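Local coordinates for FAD-binding oxidoreductase (Gulosibacter chungangensis, PDB 7PBG), which oxidises 4-ethylphenol, a para-alkylphenol, using a covalently bound FAD in a fold of the vanillyl-alcohol oxidase/PCMH type, at residues G129-Y132 with K133-Y136; G326-W329 with Q330-Y334; K455-L458 with D459-E463; R503-D506 with A507-N511. One frame throughout, in Å; residues are numbered along the deposited sequence.

Interaction 1 of 4, residues G129-Y132 with K133-Y136; sequences GVDY and KTLY
D131 and T134 meet where the loop 129-132 turns into the helix that holds 133-136, their CA atoms 5.3 Å apart. The first turn is already regular: L135 N donates to D131 O, and Y136 N to Y132 O at 2.9 Å. D131 occupies the N-cap position. Its CG sits between the backbone N and the carbonyl carbon (chi1 57°), a torsion that folds the carboxylate back over the start of the helix. There OD1 accepts from T134 N at 2.8 Å, with an N-H...O angle of 158°, the amide lying nearly in line with the CG-OD1 bond. T134 OG1 also lies 2.7 Å from D131 OD1. A water fastens the hydroxyl side of this cap, giving one proton to T134 OG1 and another to G129 O, while it accepts from D131 N at 3.0 Å. With an alanine here instead of D131, T134 N would probably lose its capping acceptor and the first turn be less firmly held. On the buried side V130 CG1, anti to its own N (chi1 180°), packs 3.8 Å from L135 CB, and both side chains continue onto V114 of strand 114-118. The ring of Y132 packs on V158 and on the FAD-binding residue N161, and comes within about 5 Å of FAD. The whole is an Asp N-cap joined to a hydrophobic staple, V130 to L135, starting helix 132-142 in the FAD-binding domain beside the cofactor.

Interaction 2 of 4, residues G326-W329 with Q330-Y334; sequences GPRW and QIDKY
P327 O is gripped by two amides of the opening helical turn. I331 N comes in the carbonyl plane, nearly straight at 171° and 3.1 Å from P327 O, whereas Q330 N, at 3.0 Å, stands above that plane with a more bent bond. One turn on, R328 and D332 form an i to i+4 salt bridge, R328 NE giving its proton to D332 OD1 at 2.7 Å on the syn side, somewhat out of the plane of either group. Guanidinium and carboxylate planes are 86° apart, and the bend of the arginine chain at chi2 (59°) carries NE back to the aspartate. R328 NH1 and NH2 go on to E241 and E354, so one guanidinium serves three carboxylates. Q330 CB lies over a face of the W329 six-membered ring, 4.1 Å from its centroid, a CH-pi contact; P327 CG rests against the same face. The extended Q330 chain ends with NE2 donating to Y334 OH at 3.2 Å. W329 makes a cation-pi contact with K333 of the second subunit. The arrangement is a helix start with proline at the N-cap position, where the chain turns from strand 318-326 into helix 328-342 at the dimer interface.

Interaction 3 of 4, residues K455-L458 with D459-E463; sequences KETL and DMTRE
The K455 and D459 side chains meet at a slant one turn apart on helix 451-470, an i to i+4 salt bridge of an alpha-helix. The lysine chain runs out with CG anti to the backbone N (chi1 172°), then bends at chi3 and chi4, which brings NZ round to the syn lone pair of D459 OD2 at 2.7 Å. A water lies 2.7 Å from D459 OD2 and can donate to it, with other acceptors competing for its protons. An asparagine at D459 would probably leave the K455 ammonium without its matching charge. L458 and R462 instead extend alongside each other in a common direction: L458 CD1 sits over one face of the guanidinium, 3.8 Å from R462 NE. That group is fixed from beyond the helix, NH1 by Q485 and NH2 by the carbonyl of V481. On the inner side T457 packs on F396 and Y446, joining the helix to strands 393-402 and 438-447 of the eight-stranded sheet. T461 bonds back within its own helix: its hydroxyl and its amide both donate to T457 O, OG1 at 2.7 Å and N at 3.0 Å, arriving from opposite faces of the carbonyl plane.

Interaction 4 of 4, residues R503-D506 with A507-N511; sequences RIKD and ALDPN
R503 O accepts from A507 N at 3.1 Å, a helical bond in the last turns of helix 492-508. The R503 side chain leads away from this turn, and its NH1 forms a salt bridge with D188 of the second subunit; A507 meets its own counterpart, A507 of that subunit, so this flank of the helix belongs to the dimer interface. I504 follows with a shorter bond, its O taking L508 N at 2.8 Å nearly in line with the carbonyl. The two side chains run alongside each other, I504 CG2 touching L508 CD1 at 3.7 Å. K505 lies in the last turn of the helix; its O receives two weak bonds, from L508 N and D509 N, the latter already past the helix end. The lysine makes an i to i+4 salt bridge across this C-terminal end, within the C-terminal family region of the FAD-linked oxidases: bent at chi2 (56°) and otherwise extended, it runs beside D509, and NZ reaches the anti lone pair of D509 OD2 at 2.7 Å. NZ also donates to the carbonyls of N224 and L514, while OD2 accepts from L514 N, so this buried ion pair ties the helix end to the chain that follows. D506 O meets P510 CA in a CH...O contact of 3.4 Å just past the turn. D506 OD1 is held mainly by the amide of E524, and OD2 pairs with R527. A water placed between D506 OD1 and D509 O, 2.8 Å from the latter, can donate to either, though more acceptors surround it than it has protons.

How the interactions relate
All four contacts are local, each within a single helix or at its end, and none touches another: even interactions 1 and 2 keep about 17 Å between nearest atoms. Interactions 1 and 2 lie at helix starts, one capped by an aspartate side chain, the other with a proline at the N-cap position and main-chain bonds alone to its carbonyl, while interaction 3 is mid-helix and interaction 4 a helix end. All are partly buried. Interaction 1 lies nearest the centre of the chain and close to FAD; interaction 2, the farthest out, shares with interaction 4 contact to the second subunit. Lysine-aspartate pairs recur in 3 and 4, but K505 is buried whereas K455 is exposed.

Interaction 1 of 4, residues G129-Y132 with K133-Y136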
loop_
_atom_site.group_PDB
_atom_site.type_symbol
_atom_site.label_atom_id
_atom_site.label_comp_id
_atom_site.label_asym_id
_atom_site.label_seq_id
_atom_site.Cartn_x
_atom_site.Cartn_y
_atom_site.Cartn_z
ATOM N N GLY A 129 17.069 13.110 -8.086
ATOM C CA GLY A 129 18.134 13.781 -7.352
ATOM C C GLY A 129 17.618 14.688 -6.257
ATOM O O GLY A 129 18.466 15.294 -5.541
ATOM N N VAL A 130 16.298 14.803 -6.095
ATOM C CA VAL A 130 15.763 15.648 -4.994
ATOM C C VAL A 130 15.994 14.937 -3.659
ATOM O O VAL A 130 15.495 13.802 -3.457
ATOM C CB VAL A 130 14.269 15.956 -5.134
ATOM C CG1 VAL A 130 13.786 16.812 -3.974
ATOM C CG2 VAL A 130 13.928 16.619 -6.473
ATOM N N ASP A 131 16.734 15.584 -2.766
ATOM C CA ASP A 131 17.025 15.062 -1.418
ATOM C C ASP A 131 16.063 15.730 -0.451
ATOM O O ASP A 131 15.317 16.635 -0.841
ATOM C CB ASP A 131 18.491 15.176 -0.990
ATOM C CG ASP A 131 19.090 16.560 -1.014
ATOM O OD1 ASP A 131 18.323 17.545 -1.071
ATOM O OD2 ASP A 131 20.322 16.641 -0.903
ATOM N N TYR A 132 16.079 15.251 0.783
ATOM C CA TYR A 132 15.115 15.750 1.788
ATOM C C TYR A 132 15.403 17.222 1.996
ATOM O O TYR A 132 14.462 18.008 2.157
ATOM C CB TYR A 132 15.250 14.955 3.072
ATOM C CG TYR A 132 14.754 13.541 2.949
ATOM C CD1 TYR A 132 13.468 13.255 2.524
ATOM C CD2 TYR A 132 15.637 12.496 3.101
ATOM C CE1 TYR A 132 13.027 11.937 2.497
ATOM C CE2 TYR A 132 15.226 11.180 2.989
ATOM C CZ TYR A 132 13.929 10.900 2.611
ATOM O OH TYR A 132 13.458 9.601 2.500
ATOM N N LYS A 133 16.673 17.605 2.039
ATOM C CA LYS A 133 17.027 19.044 2.242
ATOM C C LYS A 133 16.353 19.897 1.159
ATOM O O LYS A 133 15.672 20.884 1.486
ATOM C CB LYS A 133 18.540 19.253 2.233
ATOM C CG LYS A 133 19.000 20.701 2.323
ATOM C CD LYS A 133 20.508 20.793 2.566
ATOM C CE LYS A 133 21.043 22.209 2.554
ATOM N NZ LYS A 133 21.370 22.622 1.170
ATOM N N THR A 134 16.520 19.515 -0.111
ATOM C CA THR A 134 15.999 20.279 -1.257
ATOM C C THR A 134 14.471 20.362 -1.226
ATOM O O THR A 134 13.926 21.451 -1.466
ATOM C CB THR A 134 16.499 19.668 -2.564
ATOM O OG1 THR A 134 17.909 19.819 -2.468
ATOM C CG2 THR A 134 15.939 20.398 -3.767
ATOM N N LEU A 135 13.778 19.238 -0.943
ATOM C CA LEU A 135 12.317 19.254 -0.986
ATOM C C LEU A 135 11.836 20.111 0.175
ATOM O O LEU A 135 10.936 20.893 -0.059
ATOM C CB LEU A 135 11.767 17.828 -0.896
ATOM C CG LEU A 135 10.248 17.756 -0.984
ATOM C CD1 LEU A 135 9.738 18.285 -2.305
ATOM C CD2 LEU A 135 9.756 16.314 -0.748
ATOM N N TYR A 136 12.510 20.049 1.325
ATOM C CA TYR A 136 12.133 20.864 2.491
ATOM C C TYR A 136 12.232 22.330 2.092
ATOM O O TYR A 136 11.269 23.112 2.343
ATOM C CB TYR A 136 13.017 20.537 3.672
ATOM C CG TYR A 136 12.858 21.519 4.786
ATOM C CD1 TYR A 136 11.707 21.496 5.534
ATOM C CD2 TYR A 136 13.810 22.491 5.010
ATOM C CE1 TYR A 136 11.540 22.381 6.575
ATOM C CE2 TYR A 136 13.629 23.421 6.015
ATOM C CZ TYR A 136 12.481 23.376 6.777
ATOM O OH TYR A 136 12.292 24.287 7.788
HETATM O O HOH W 1 18.426 17.726 -4.058
#

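Interaction 2 of 4, residues G326-W329 with Q330-Y334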
loop_
_atom_site.group_PDB
_atom_site.type_symbol
_atom_site.label_atom_id
_atom_site.label_comp_id
_atom_site.label_asym_id
_atom_site.label_seq_id
_atom_site.Cartn_x
_atom_site.Cartn_y
_atom_site.Cartn_z
ATOM N N GLY A 326 -1.160 18.509 16.381
ATOM C CA GLY A 326 -2.547 18.986 16.258
ATOM C C GLY A 326 -2.717 20.303 16.977
ATOM O O GLY A 326 -1.738 20.923 17.356
ATOM N N PRO A 327 -3.975 20.689 17.230
ATOM C CA PRO A 327 -4.225 21.824 18.093
ATOM C C PRO A 327 -3.758 21.482 19.506
ATOM O O PRO A 327 -3.762 20.305 19.904
ATOM C CB PRO A 327 -5.741 22.000 18.040
ATOM C CG PRO A 327 -6.282 20.660 17.652
ATOM C CD PRO A 327 -5.181 19.916 16.901
ATOM N N ARG A 328 -3.432 22.508 20.277
ATOM C CA ARG A 328 -2.895 22.327 21.640
ATOM C C ARG A 328 -3.853 21.522 22.526
ATOM O O ARG A 328 -3.348 20.744 23.364
ATOM C CB ARG A 328 -2.522 23.660 22.273
ATOM C CG ARG A 328 -1.574 23.530 23.453
ATOM C CD ARG A 328 -0.251 22.861 23.140
ATOM N NE ARG A 328 0.554 22.662 24.338
ATOM C CZ ARG A 328 1.848 22.995 24.500
ATOM N NH1 ARG A 328 2.572 23.497 23.500
ATOM N NH2 ARG A 328 2.417 22.747 25.675
ATOM N N TRP A 329 -5.181 21.675 22.387
ATOM C CA TRP A 329 -6.136 20.915 23.245
ATOM C C TRP A 329 -5.923 19.426 23.075
ATOM O O TRP A 329 -6.064 18.687 24.060
ATOM C CB TRP A 329 -7.613 21.304 23.031
ATOM C CG TRP A 329 -8.090 21.273 21.613
ATOM C CD1 TRP A 329 -8.218 22.324 20.746
ATOM C CD2 TRP A 329 -8.595 20.127 20.926
ATOM N NE1 TRP A 329 -8.685 21.884 19.537
ATOM C CE2 TRP A 329 -8.962 20.553 19.629
ATOM C CE3 TRP A 329 -8.798 18.789 21.282
ATOM C CZ2 TRP A 329 -9.422 19.664 18.668
ATOM C CZ3 TRP A 329 -9.292 17.930 20.333
ATOM C CH2 TRP A 329 -9.591 18.362 19.052
ATOM N N GLN A 330 -5.609 19.002 21.860
ATOM C CA GLN A 330 -5.381 17.580 21.540
ATOM C C GLN A 330 -3.984 17.155 22.013
ATOM O O GLN A 330 -3.842 16.109 22.682
ATOM C CB GLN A 330 -5.494 17.392 20.028
ATOM C CG GLN A 330 -5.253 15.947 19.616
ATOM C CD GLN A 330 -5.428 15.759 18.130
ATOM O OE1 GLN A 330 -5.235 16.678 17.335
ATOM N NE2 GLN A 330 -5.831 14.557 17.765
ATOM N N ILE A 331 -2.962 17.928 21.664
ATOM C CA ILE A 331 -1.579 17.638 22.144
ATOM C C ILE A 331 -1.564 17.476 23.652
ATOM O O ILE A 331 -0.953 16.513 24.145
ATOM C CB ILE A 331 -0.583 18.718 21.676
ATOM C CG1 ILE A 331 -0.389 18.663 20.162
ATOM C CG2 ILE A 331 0.712 18.578 22.462
ATOM C CD1 ILE A 331 0.404 19.828 19.595
ATOM N N ASP A 332 -2.190 18.372 24.397
ATOM C CA ASP A 332 -2.050 18.330 25.864
ATOM C C ASP A 332 -2.681 17.035 26.400
ATOM O O ASP A 332 -2.131 16.490 27.389
ATOM C CB ASP A 332 -2.710 19.553 26.492
ATOM C CG ASP A 332 -1.900 20.824 26.313
ATOM O OD1 ASP A 332 -0.736 20.749 25.796
ATOM O OD2 ASP A 332 -2.435 21.876 26.671
ATOM N N LYS A 333 -3.793 16.585 25.815
ATOM C CA LYS A 333 -4.438 15.305 26.218
ATOM C C LYS A 333 -3.505 14.148 25.898
ATOM O O LYS A 333 -3.356 13.260 26.725
ATOM C CB LYS A 333 -5.756 15.126 25.487
ATOM C CG LYS A 333 -6.854 16.055 25.972
ATOM C CD LYS A 333 -7.504 15.534 27.225
ATOM C CE LYS A 333 -8.830 16.203 27.490
ATOM N NZ LYS A 333 -9.227 15.947 28.887
ATOM N N TYR A 334 -2.936 14.113 24.708
ATOM C CA TYR A 334 -2.083 12.958 24.361
ATOM C C TYR A 334 -0.824 12.932 25.229
ATOM O O TYR A 334 -0.427 11.867 25.699
ATOM C CB TYR A 334 -1.785 12.945 22.860
ATOM C CG TYR A 334 -2.947 12.662 21.945
ATOM C CD1 TYR A 334 -4.187 12.223 22.402
ATOM C CD2 TYR A 334 -2.786 12.776 20.568
ATOM C CE1 TYR A 334 -5.234 11.981 21.527
ATOM C CE2 TYR A 334 -3.826 12.538 19.686
ATOM C CZ TYR A 334 -5.050 12.106 20.164
ATOM O OH TYR A 334 -6.092 11.824 19.322
#

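Interaction 3 of 4, residues K455-L458 with D459-E463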
loop_
_atom_site.group_PDB
_atom_site.type_symbol
_atom_site.label_atom_id
_atom_site.label_comp_id
_atom_site.label_asym_id
_atom_site.label_seq_id
_atom_site.Cartn_x
_atom_site.Cartn_y
_atom_site.Cartn_z
ATOM N N LYS A 455 35.741 -7.972 8.157
ATOM C CA LYS A 455 35.435 -9.431 8.227
ATOM C C LYS A 455 34.648 -9.735 9.500
ATOM O O LYS A 455 33.657 -10.509 9.430
ATOM C CB LYS A 455 36.717 -10.268 8.214
ATOM C CG LYS A 455 36.486 -11.749 8.481
ATOM C CD LYS A 455 37.708 -12.584 8.201
ATOM C CE LYS A 455 37.814 -13.795 9.107
ATOM N NZ LYS A 455 36.614 -14.649 9.013
ATOM N N GLU A 456 35.020 -9.125 10.624
ATOM C CA GLU A 456 34.330 -9.336 11.908
ATOM C C GLU A 456 32.883 -8.879 11.734
ATOM O O GLU A 456 31.998 -9.567 12.211
ATOM C CB GLU A 456 34.980 -8.579 13.065
ATOM C CG GLU A 456 36.270 -9.229 13.574
ATOM C CD GLU A 456 36.146 -10.724 13.819
ATOM O OE1 GLU A 456 36.912 -11.505 13.177
ATOM O OE2 GLU A 456 35.263 -11.114 14.592
ATOM N N THR A 457 32.681 -7.744 11.070
ATOM C CA THR A 457 31.318 -7.190 10.889
ATOM C C THR A 457 30.481 -8.110 10.012
ATOM O O THR A 457 29.323 -8.377 10.353
ATOM C CB THR A 457 31.382 -5.778 10.320
ATOM O OG1 THR A 457 32.160 -5.052 11.267
ATOM C CG2 THR A 457 30.012 -5.152 10.165
ATOM N N LEU A 458 31.042 -8.556 8.892
ATOM C CA LEU A 458 30.322 -9.480 8.006
ATOM C C LEU A 458 30.044 -10.789 8.738
ATOM O O LEU A 458 28.883 -11.272 8.666
ATOM C CB LEU A 458 31.143 -9.742 6.751
ATOM C CG LEU A 458 30.506 -10.724 5.783
ATOM C CD1 LEU A 458 29.063 -10.336 5.446
ATOM C CD2 LEU A 458 31.361 -10.855 4.534
ATOM N N ASP A 459 31.048 -11.403 9.373
ATOM C CA ASP A 459 30.824 -12.678 10.104
ATOM C C ASP A 459 29.755 -12.505 11.179
ATOM O O ASP A 459 28.884 -13.390 11.305
ATOM C CB ASP A 459 32.099 -13.177 10.761
ATOM C CG ASP A 459 33.115 -13.683 9.762
ATOM O OD1 ASP A 459 32.759 -13.788 8.563
ATOM O OD2 ASP A 459 34.276 -13.925 10.201
ATOM N N MET A 460 29.849 -11.423 11.963
ATOM C CA MET A 460 28.871 -11.118 13.027
ATOM C C MET A 460 27.472 -11.072 12.410
ATOM O O MET A 460 26.550 -11.702 12.922
ATOM C CB MET A 460 29.147 -9.765 13.678
ATOM C CG MET A 460 28.137 -9.403 14.762
ATOM S SD MET A 460 28.287 -7.675 15.201
ATOM C CE MET A 460 27.632 -6.818 13.776
ATOM N N THR A 461 27.314 -10.318 11.333
ATOM C CA THR A 461 25.989 -10.080 10.721
ATOM C C THR A 461 25.427 -11.384 10.147
ATOM O O THR A 461 24.227 -11.625 10.296
ATOM C CB THR A 461 26.049 -8.976 9.681
ATOM O OG1 THR A 461 26.635 -7.861 10.347
ATOM C CG2 THR A 461 24.677 -8.621 9.135
ATOM N N ARG A 462 26.239 -12.198 9.475
ATOM C CA ARG A 462 25.694 -13.470 8.954
ATOM C C ARG A 462 25.219 -14.353 10.098
ATOM O O ARG A 462 24.203 -15.089 9.887
ATOM C CB ARG A 462 26.716 -14.221 8.095
ATOM C CG ARG A 462 27.149 -13.480 6.849
ATOM C CD ARG A 462 27.519 -14.450 5.767
ATOM N NE ARG A 462 28.035 -13.835 4.560
ATOM C CZ ARG A 462 27.304 -13.422 3.527
ATOM N NH1 ARG A 462 25.977 -13.443 3.575
ATOM N NH2 ARG A 462 27.904 -12.899 2.473
ATOM N N GLU A 463 25.882 -14.338 11.262
ATOM C CA GLU A 463 25.411 -15.109 12.437
ATOM C C GLU A 463 24.118 -14.471 12.985
ATOM O O GLU A 463 23.189 -15.201 13.350
ATOM C CB GLU A 463 26.456 -15.148 13.547
ATOM C CG GLU A 463 26.008 -15.956 14.741
ATOM C CD GLU A 463 25.472 -17.377 14.496
ATOM O OE1 GLU A 463 25.882 -18.060 13.519
ATOM O OE2 GLU A 463 24.639 -17.818 15.298
HETATM O O HOH W 2 34.830 -13.710 12.870
#

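Interaction 4 of 4, residues R503-D506 with A507-N511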
loop_
_atom_site.group_PDB
_atom_site.type_symbol
_atom_site.label_atom_id
_atom_site.label_comp_id
_atom_site.label_asym_id
_atom_site.label_seq_id
_atom_site.Cartn_x
_atom_site.Cartn_y
_atom_site.Cartn_z
ATOM N N ARG A 503 10.434 -15.219 -11.878
ATOM C CA ARG A 503 9.491 -15.261 -13.031
ATOM C C ARG A 503 9.128 -13.852 -13.489
ATOM O O ARG A 503 9.112 -13.605 -14.696
ATOM C CB ARG A 503 8.220 -16.017 -12.655
ATOM C CG ARG A 503 8.475 -17.495 -12.458
ATOM C CD ARG A 503 7.312 -18.336 -12.907
ATOM N NE ARG A 503 7.515 -19.691 -12.420
ATOM C CZ ARG A 503 6.640 -20.397 -11.711
ATOM N NH1 ARG A 503 6.963 -21.619 -11.319
ATOM N NH2 ARG A 503 5.452 -19.902 -11.397
ATOM N N ILE A 504 8.883 -12.957 -12.552
ATOM C CA ILE A 504 8.580 -11.538 -12.883
ATOM C C ILE A 504 9.823 -10.901 -13.528
ATOM O O ILE A 504 9.679 -10.170 -14.538
ATOM C CB ILE A 504 8.079 -10.755 -11.657
ATOM C CG1 ILE A 504 6.759 -11.329 -11.148
ATOM C CG2 ILE A 504 7.982 -9.263 -11.961
ATOM C CD1 ILE A 504 6.452 -10.942 -9.722
ATOM N N LYS A 505 10.989 -11.151 -12.931
ATOM C CA LYS A 505 12.286 -10.628 -13.417
ATOM C C LYS A 505 12.453 -11.007 -14.891
ATOM O O LYS A 505 12.786 -10.123 -15.680
ATOM C CB LYS A 505 13.438 -11.248 -12.629
ATOM C CG LYS A 505 14.827 -10.884 -13.075
ATOM C CD LYS A 505 15.050 -9.419 -13.093
ATOM C CE LYS A 505 16.492 -9.097 -13.364
ATOM N NZ LYS A 505 16.676 -7.642 -13.542
ATOM N N ASP A 506 12.247 -12.262 -15.233
ATOM C CA ASP A 506 12.534 -12.749 -16.603
ATOM C C ASP A 506 11.436 -12.236 -17.542
ATOM O O ASP A 506 11.747 -12.026 -18.713
ATOM C CB ASP A 506 12.713 -14.251 -16.666
ATOM C CG ASP A 506 13.872 -14.805 -15.836
ATOM O OD1 ASP A 506 14.931 -14.137 -15.721
ATOM O OD2 ASP A 506 13.718 -15.943 -15.336
ATOM N N ALA A 507 10.244 -11.958 -17.019
ATOM C CA ALA A 507 9.108 -11.388 -17.774
ATOM C C ALA A 507 9.444 -9.950 -18.156
ATOM O O ALA A 507 9.280 -9.588 -19.322
ATOM C CB ALA A 507 7.837 -11.454 -16.967
ATOM N N LEU A 508 9.945 -9.183 -17.196
ATOM C CA LEU A 508 10.102 -7.739 -17.371
ATOM C C LEU A 508 11.504 -7.398 -17.854
ATOM O O LEU A 508 11.687 -6.241 -18.310
ATOM C CB LEU A 508 9.802 -7.069 -16.033
ATOM C CG LEU A 508 8.355 -7.142 -15.553
ATOM C CD1 LEU A 508 8.211 -6.349 -14.269
ATOM C CD2 LEU A 508 7.393 -6.619 -16.595
ATOM N N ASP A 509 12.452 -8.308 -17.712
ATOM C CA ASP A 509 13.865 -8.036 -18.071
ATOM C C ASP A 509 14.435 -9.296 -18.713
ATOM O O ASP A 509 15.269 -9.984 -18.132
ATOM C CB ASP A 509 14.640 -7.551 -16.841
ATOM C CG ASP A 509 16.092 -7.137 -17.124
ATOM O OD1 ASP A 509 16.501 -7.072 -18.326
ATOM O OD2 ASP A 509 16.820 -6.975 -16.133
ATOM N N PRO A 510 13.994 -9.636 -19.943
ATOM C CA PRO A 510 14.372 -10.909 -20.551
ATOM C C PRO A 510 15.877 -11.042 -20.760
ATOM O O PRO A 510 16.333 -12.143 -20.753
ATOM C CB PRO A 510 13.652 -10.957 -21.916
ATOM C CG PRO A 510 13.006 -9.603 -22.098
ATOM C CD PRO A 510 13.000 -8.907 -20.745
ATOM N N ASN A 511 16.591 -9.928 -21.012
ATOM C CA ASN A 511 18.053 -9.986 -21.211
ATOM C C ASN A 511 18.789 -9.884 -19.859
ATOM O O ASN A 511 20.029 -9.971 -19.854
ATOM C CB ASN A 511 18.501 -8.904 -22.181
ATOM C CG ASN A 511 17.971 -9.174 -23.573
ATOM O OD1 ASN A 511 17.933 -10.327 -24.017
ATOM N ND2 ASN A 511 17.582 -8.115 -24.254
HETATM O O HOH W 3 15.902 -12.676 -17.637
#